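Local coordinates for purine nucleosidase, (IunH-1) (Sulfolobus solfataricus, PDB 3T8J), which is a purine nucleosidase of the nucleoside hydrolase family, built on a mixed sheet flanked by helices, with a bound sodium ion, at residues 129-132 / 133-137; 18-21 / 22-26; 160-163 / 164-167. One frame throughout, in Å; residues are numbered along the deposited sequence. Where two conformers were deposited one is given.

In the fold
Along the chain the order is interaction 2, interaction 1, interaction 3. Interaction 2 closes helix 12-23 and turns the chain towards strand 27-33 of the mixed sheet. Interaction 1 closes helix 125-133, which follows strand 116-120 of the same sheet, and interaction 3 opens helix 163-167, downstream of strand 141-147. No pair touches: interactions 1 and 3 have centres 23 Å apart, while interaction 2 is 27 Å between centres from each. The three thus end or start helices that link strands of one sheet: interaction 2 in a beta-alpha-beta unit, interaction 1 at a subunit interface, interaction 3 beside the sodium ion, about 5 Å from the N164 side chain.

Interaction 1: 129-132 / 133-137; sequences LAYL and LDNSI
N135 reaches back to Y131 with its side-chain amide: ND2 donates to the Y131 backbone O at 2.8 Å, with the acceptor lying close to the amide plane. CG of N135 sits beside its own backbone N (chi1 -63°), a setting that swings the amide back over the helix end. The same ND2 lies over one face of the Y131 ring, 3.6 Å from CZ and displaced towards the rim, and amide and ring planes are only 12° apart. A water accepts from ND2 and donates to L132 O, so two acceptors share this amide nitrogen. The phenol end of Y131 looks elsewhere, to K66 of the second subunit. Helical bonding continues as far as D134, whose N donates to A130 O at 2.9 Å. The D134 OD1 atom takes both S136 N, at 3.1 Å, and S136 OG, at 2.6 Å, from the same face of the carboxylate. Packing completes the join: CD1 of I137 packs against the last turn of the helix, 3.7 Å from A130 CB, and L129 of the second subunit packs on both L129 and L133. D134 is the first residue past helix 125-133, and its carboxylate caps the type I turn, D134 to I137, that leads into helix 137-140.

Interaction 2: 18-21 / 22-26; sequences LYLL and LKNNI
A Schellman motif ends helix 12-23 here, within the beta-alpha-beta unit formed by strand 3-8, this helix and strand 27-33. N25, with positive phi (59°), is its C-prime residue. I26 N turns back to donate to L21 O at 3.1 Å, and inside it N25 N donates to L22 O at 3.2 Å. Across the same turn the side chains of L21 and I26 meet obliquely, CD2 of L21 against CG2 of I26 at 4.1 Å, an apolar touch that accompanies the 6-to-1 bond. Just before the C-prime residue, N24 lies alongside L20 and points the same way. Its CG stands beside the backbone N (chi1 -71°), which brings ND2 within 2.9 Å of L20 O; the bond is fairly straight, 161° at the hydrogen, and its acceptor sits near the amide plane. N24 N adds only weak bonds to L20 O and L21 O. Farther back, L18 and L22 bring their CD1 methyls to 4.1 Å, beside the regular bond from L22 N to L18 O. K23 runs outward to a salt bridge with D306 and a cation-pi contact with W310, and Y19 OH bonds to A50 O. Where the regular bonds give way, the carbonyls of L20, L21 and L22 are taken up by the N24 amide and by the N-H groups of I26 and N25, while L20 and L21 pack against helix 237-246.

Interaction 3: 160-163 / 164-167; sequences VAEF and NIWV
E162 extends its CG away from the backbone N (chi1 180°), then bends sharply at chi2 (-81°), and this fold brings the carboxylate round to the N-H groups of N164 and I165, in the first turn of helix 163-167. OE2 accepts from N164 N at 2.8 Å, approached from above the carboxylate plane, and OE1 accepts from I165 N at 3.1 Å on the syn side. E162 holds the N-cap position, and its two oxygens cap two successive amides. Its own carbonyl starts the helical ladder, E162 O receiving W166 N at 3.0 Å. OE1 has a second donor in G149 N. N164 lies close by, its amide turned steeply against the carboxylate, 79° between planes. On the other flank F163 and V167 meet. A CH-pi contact puts V167 CG2 over one face of the F163 ring, 3.5 Å from the ring centroid, and V167 N donates to F163 O at 2.9 Å. A161 CB touches W166 CB, and the indole has R269 as a cation-pi partner. In the fold this N-terminus follows strand 141-147 after a long loop, yet returns to the strand's end, where N164 ND2 bonds to M147 O. F163 rests on D9, a sodium ligand; the N164 side chain is about 5 Å from that ion, and helix 169-177 follows along the chain.

Interaction 1: 129-132 / 133-137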
loop_
_atom_site.group_PDB
_atom_site.type_symbol
_atom_site.label_atom_id
_atom_site.label_comp_id
_atom_site.label_asym_id
_atom_site.label_seq_id
_atom_site.Cartn_x
_atom_site.Cartn_y
_atom_site.Cartn_z
ATOM N N LEU A 129 -7.875 20.396 10.258
ATOM C CA LEU A 129 -7.753 20.519 11.709
ATOM C C LEU A 129 -8.992 21.200 12.326
ATOM O O LEU A 129 -9.480 20.760 13.362
ATOM C CB LEU A 129 -6.444 21.236 12.091
ATOM C CG LEU A 129 -6.016 21.130 13.557
ATOM C CD1 LEU A 129 -6.151 19.717 14.107
ATOM C CD2 LEU A 129 -4.579 21.622 13.713
ATOM N N ALA A 130 -9.510 22.252 11.677
ATOM C CA ALA A 130 -10.718 22.907 12.149
ATOM C C ALA A 130 -11.889 21.909 12.171
ATOM O O ALA A 130 -12.656 21.853 13.151
ATOM C CB ALA A 130 -11.047 24.132 11.260
ATOM N N TYR A 131 -12.051 21.141 11.092
ATOM C CA TYR A 131 -13.137 20.118 11.019
ATOM C C TYR A 131 -12.991 19.092 12.142
ATOM O O TYR A 131 -13.982 18.722 12.775
ATOM C CB TYR A 131 -13.161 19.415 9.649
ATOM C CG TYR A 131 -14.055 18.210 9.637
ATOM C CD1 TYR A 131 -15.418 18.372 9.573
ATOM C CD2 TYR A 131 -13.539 16.933 9.795
ATOM C CE1 TYR A 131 -16.257 17.263 9.635
ATOM C CE2 TYR A 131 -14.353 15.829 9.849
ATOM C CZ TYR A 131 -15.709 16.005 9.764
ATOM O OH TYR A 131 -16.587 14.911 9.835
ATOM N N LEU A 132 -11.772 18.591 12.346
ATOM C CA LEU A 132 -11.516 17.566 13.352
ATOM C C LEU A 132 -11.907 18.046 14.759
ATOM O O LEU A 132 -12.461 17.257 15.565
ATOM C CB LEU A 132 -10.044 17.110 13.327
ATOM C CG LEU A 132 -9.615 16.311 12.090
ATOM C CD1 LEU A 132 -8.064 16.255 12.032
ATOM C CD2 LEU A 132 -10.231 14.936 12.115
ATOM N N LEU A 133 -11.657 19.324 15.053
ATOM C CA LEU A 133 -12.027 19.910 16.340
ATOM C C LEU A 133 -13.525 20.238 16.459
ATOM O O LEU A 133 -14.063 20.217 17.576
ATOM C CB LEU A 133 -11.200 21.150 16.599
ATOM C CG LEU A 133 -9.747 20.798 16.865
ATOM C CD1 LEU A 133 -8.850 21.986 16.604
ATOM C CD2 LEU A 133 -9.575 20.271 18.296
ATOM N N ASP A 134 -14.168 20.587 15.340
ATOM C CA ASP A 134 -15.616 20.937 15.329
ATOM C C ASP A 134 -16.247 20.512 14.006
ATOM O O ASP A 134 -16.219 21.236 13.007
ATOM C CB ASP A 134 -15.816 22.439 15.572
ATOM C CG ASP A 134 -17.261 22.832 15.728
ATOM O OD1 ASP A 134 -18.158 21.983 15.576
ATOM O OD2 ASP A 134 -17.521 24.024 16.037
ATOM N N ASN A 135 -16.877 19.339 14.001
ATOM C CA ASN A 135 -17.469 18.819 12.777
ATOM C C ASN A 135 -18.619 19.676 12.215
ATOM O O ASN A 135 -18.948 19.545 11.026
ATOM C CB ASN A 135 -18.024 17.410 12.984
ATOM C CG ASN A 135 -17.004 16.329 13.350
ATOM O OD1 ASN A 135 -17.458 15.221 13.670
ATOM N ND2 ASN A 135 -15.682 16.570 13.283
ATOM N N SER A 136 -19.225 20.525 13.060
ATOM C CA SER A 136 -20.366 21.386 12.684
ATOM C C SER A 136 -20.028 22.449 11.649
ATOM O O SER A 136 -20.908 23.047 11.033
ATOM C CB SER A 136 -21.026 22.024 13.922
ATOM O OG SER A 136 -20.281 23.083 14.460
ATOM N N ILE A 137 -18.729 22.680 11.402
ATOM C CA ILE A 137 -18.360 23.673 10.396
ATOM C C ILE A 137 -18.768 23.263 8.979
ATOM O O ILE A 137 -18.804 24.093 8.080
ATOM C CB ILE A 137 -16.835 24.082 10.427
ATOM C CG1 ILE A 137 -15.903 22.937 9.990
ATOM C CG2 ILE A 137 -16.436 24.605 11.802
ATOM C CD1 ILE A 137 -14.426 23.366 9.855
HETATM O O HOH W 1 -13.611 14.536 14.348
#

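Interaction 2: 18-21 / 22-26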
loop_
_atom_site.group_PDB
_atom_site.type_symbol
_atom_site.label_atom_id
_atom_site.label_comp_id
_atom_site.label_asym_id
_atom_site.label_seq_id
_atom_site.Cartn_x
_atom_site.Cartn_y
_atom_site.Cartn_z
ATOM N N LEU A 18 -5.948 37.336 -3.117
ATOM C CA LEU A 18 -6.376 38.238 -2.048
ATOM C C LEU A 18 -6.815 39.564 -2.671
ATOM O O LEU A 18 -7.887 40.112 -2.354
ATOM C CB LEU A 18 -5.231 38.454 -1.052
ATOM C CG LEU A 18 -5.468 39.522 0.013
ATOM C CD1 LEU A 18 -6.604 39.177 0.963
ATOM C CD2 LEU A 18 -4.172 39.759 0.791
ATOM N N TYR A 19 -5.975 40.102 -3.557
ATOM C CA TYR A 19 -6.274 41.390 -4.188
ATOM C C TYR A 19 -7.531 41.332 -5.073
ATOM O O TYR A 19 -8.294 42.296 -5.112
ATOM C CB TYR A 19 -5.070 41.925 -4.951
ATOM C CG TYR A 19 -3.902 42.383 -4.103
ATOM C CD1 TYR A 19 -3.969 42.468 -2.709
ATOM C CD2 TYR A 19 -2.726 42.779 -4.700
ATOM C CE1 TYR A 19 -2.887 42.926 -1.950
ATOM C CE2 TYR A 19 -1.639 43.236 -3.944
ATOM C CZ TYR A 19 -1.727 43.317 -2.578
ATOM O OH TYR A 19 -0.641 43.774 -1.851
ATOM N N LEU A 20 -7.758 40.222 -5.778
ATOM C CA LEU A 20 -8.951 40.074 -6.613
ATOM C C LEU A 20 -10.197 40.191 -5.733
ATOM O O LEU A 20 -11.156 40.871 -6.101
ATOM C CB LEU A 20 -8.923 38.740 -7.380
ATOM C CG LEU A 20 -9.816 38.531 -8.610
ATOM C CD1 LEU A 20 -9.604 39.602 -9.675
ATOM C CD2 LEU A 20 -9.606 37.132 -9.214
ATOM N N LEU A 21 -10.175 39.535 -4.568
ATOM C CA LEU A 21 -11.332 39.614 -3.663
ATOM C C LEU A 21 -11.516 41.064 -3.187
ATOM O O LEU A 21 -12.619 41.621 -3.240
ATOM C CB LEU A 21 -11.195 38.673 -2.448
ATOM C CG LEU A 21 -11.218 37.164 -2.685
ATOM C CD1 LEU A 21 -10.871 36.438 -1.369
ATOM C CD2 LEU A 21 -12.579 36.703 -3.223
ATOM N N LEU A 22 -10.445 41.691 -2.708
ATOM C CA LEU A 22 -10.525 43.056 -2.147
ATOM C C LEU A 22 -10.877 44.141 -3.162
ATOM O O LEU A 22 -11.703 45.048 -2.870
ATOM C CB LEU A 22 -9.222 43.419 -1.434
ATOM C CG LEU A 22 -8.858 42.599 -0.203
ATOM C CD1 LEU A 22 -7.521 43.088 0.372
ATOM C CD2 LEU A 22 -9.919 42.652 0.872
ATOM N N LYS A 23 -10.270 44.072 -4.344
ATOM C CA LYS A 23 -10.533 45.001 -5.434
ATOM C C LYS A 23 -12.012 45.021 -5.738
ATOM O O LYS A 23 -12.576 46.086 -6.011
ATOM C CB LYS A 23 -9.798 44.542 -6.697
ATOM C CG LYS A 23 -10.231 45.261 -7.980
ATOM C CD LYS A 23 -9.659 46.622 -8.003
ATOM C CE LYS A 23 -10.106 47.466 -9.228
ATOM N NZ LYS A 23 -11.561 47.395 -9.560
ATOM N N ASN A 24 -12.613 43.832 -5.684
ATOM C CA ASN A 24 -14.016 43.618 -6.044
ATOM C C ASN A 24 -15.048 43.679 -4.889
ATOM O O ASN A 24 -16.182 43.227 -5.038
ATOM C CB ASN A 24 -14.144 42.332 -6.846
ATOM C CG ASN A 24 -13.549 42.473 -8.255
ATOM O OD1 ASN A 24 -14.128 43.150 -9.123
ATOM N ND2 ASN A 24 -12.371 41.881 -8.473
ATOM N N ASN A 25 -14.644 44.265 -3.768
ATOM C CA ASN A 25 -15.531 44.524 -2.614
ATOM C C ASN A 25 -16.177 43.263 -2.007
ATOM O O ASN A 25 -17.316 43.294 -1.519
ATOM C CB ASN A 25 -16.601 45.571 -2.964
ATOM C CG ASN A 25 -17.192 46.215 -1.723
ATOM O OD1 ASN A 25 -16.457 46.582 -0.818
ATOM N ND2 ASN A 25 -18.523 46.355 -1.667
ATOM N N ILE A 26 -15.447 42.151 -2.030
ATOM C CA ILE A 26 -15.794 40.940 -1.268
ATOM C C ILE A 26 -15.199 41.077 0.129
ATOM O O ILE A 26 -14.045 41.487 0.258
ATOM C CB ILE A 26 -15.235 39.668 -1.927
ATOM C CG1 ILE A 26 -15.712 39.537 -3.369
ATOM C CG2 ILE A 26 -15.551 38.420 -1.071
ATOM C CD1 ILE A 26 -17.210 39.331 -3.504
#

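Interaction 3: 160-163 / 164-167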
loop_
_atom_site.group_PDB
_atom_site.type_symbol
_atom_site.label_atom_id
_atom_site.label_comp_id
_atom_site.label_asym_id
_atom_site.label_seq_id
_atom_site.Cartn_x
_atom_site.Cartn_y
_atom_site.Cartn_z
ATOM N N VAL A 160 2.054 12.828 -11.694
ATOM C CA VAL A 160 0.620 12.530 -11.651
ATOM C C VAL A 160 -0.200 13.257 -10.569
ATOM O O VAL A 160 -1.434 13.100 -10.557
ATOM C CB VAL A 160 0.386 10.999 -11.516
ATOM C CG1 VAL A 160 0.863 10.244 -12.773
ATOM C CG2 VAL A 160 1.040 10.429 -10.280
ATOM N N ALA A 161 0.444 14.016 -9.687
ATOM C CA ALA A 161 -0.224 14.705 -8.581
ATOM C C ALA A 161 0.042 16.215 -8.583
ATOM O O ALA A 161 1.148 16.681 -8.982
ATOM C CB ALA A 161 0.176 14.091 -7.228
ATOM N N GLU A 162 -0.935 16.952 -8.099
ATOM C CA GLU A 162 -0.902 18.390 -7.920
ATOM C C GLU A 162 -0.428 18.746 -6.497
ATOM O O GLU A 162 -0.725 18.059 -5.518
ATOM C CB GLU A 162 -2.284 18.976 -8.224
ATOM C CG GLU A 162 -2.410 20.461 -8.075
ATOM C CD GLU A 162 -2.611 20.897 -6.643
ATOM O OE1 GLU A 162 -3.252 20.138 -5.857
ATOM O OE2 GLU A 162 -2.166 22.016 -6.310
ATOM N N PHE A 163 0.327 19.840 -6.394
ATOM C CA PHE A 163 1.011 20.227 -5.174
ATOM C C PHE A 163 0.138 20.331 -3.917
ATOM O O PHE A 163 0.481 19.753 -2.889
ATOM C CB PHE A 163 1.717 21.563 -5.410
ATOM C CG PHE A 163 2.572 22.018 -4.271
ATOM C CD1 PHE A 163 3.835 21.465 -4.085
ATOM C CD2 PHE A 163 2.143 23.015 -3.407
ATOM C CE1 PHE A 163 4.649 21.893 -3.036
ATOM C CE2 PHE A 163 2.959 23.452 -2.374
ATOM C CZ PHE A 163 4.224 22.909 -2.209
ATOM N N ASN A 164 -0.959 21.080 -3.978
ATOM C CA ASN A 164 -1.754 21.323 -2.752
ATOM C C ASN A 164 -2.242 20.010 -2.131
ATOM O O ASN A 164 -2.152 19.822 -0.915
ATOM C CB ASN A 164 -2.956 22.222 -3.034
ATOM C CG ASN A 164 -2.559 23.655 -3.290
ATOM O OD1 ASN A 164 -1.446 24.077 -2.947
ATOM N ND2 ASN A 164 -3.481 24.449 -3.887
ATOM N N ILE A 165 -2.744 19.099 -2.967
ATOM C CA ILE A 165 -3.220 17.806 -2.462
ATOM C C ILE A 165 -2.049 16.930 -2.012
ATOM O O ILE A 165 -2.091 16.296 -0.946
ATOM C CB ILE A 165 -4.074 17.065 -3.514
ATOM C CG1 ILE A 165 -5.218 17.956 -4.027
ATOM C CG2 ILE A 165 -4.637 15.703 -2.958
ATOM C CD1 ILE A 165 -6.197 18.416 -2.938
ATOM N N TRP A 166 -0.968 16.896 -2.810
ATOM C CA TRP A 166 0.206 16.078 -2.490
ATOM C C TRP A 166 0.874 16.476 -1.133
ATOM O O TRP A 166 1.342 15.604 -0.395
ATOM C CB TRP A 166 1.242 16.204 -3.638
ATOM C CG TRP A 166 2.505 15.446 -3.400
ATOM C CD1 TRP A 166 2.789 14.142 -3.748
ATOM C CD2 TRP A 166 3.690 15.947 -2.766
ATOM N NE1 TRP A 166 4.059 13.794 -3.342
ATOM C CE2 TRP A 166 4.628 14.888 -2.727
ATOM C CE3 TRP A 166 4.041 17.185 -2.197
ATOM C CZ2 TRP A 166 5.889 15.037 -2.165
ATOM C CZ3 TRP A 166 5.296 17.319 -1.645
ATOM C CH2 TRP A 166 6.201 16.251 -1.628
ATOM N N VAL A 167 0.938 17.765 -0.830
ATOM C CA VAL A 167 1.624 18.238 0.407
ATOM C C VAL A 167 1.020 17.584 1.641
ATOM O O VAL A 167 1.724 17.094 2.529
ATOM C CB VAL A 167 1.622 19.762 0.517
ATOM C CG1 VAL A 167 1.919 20.235 1.960
ATOM C CG2 VAL A 167 2.636 20.394 -0.482
#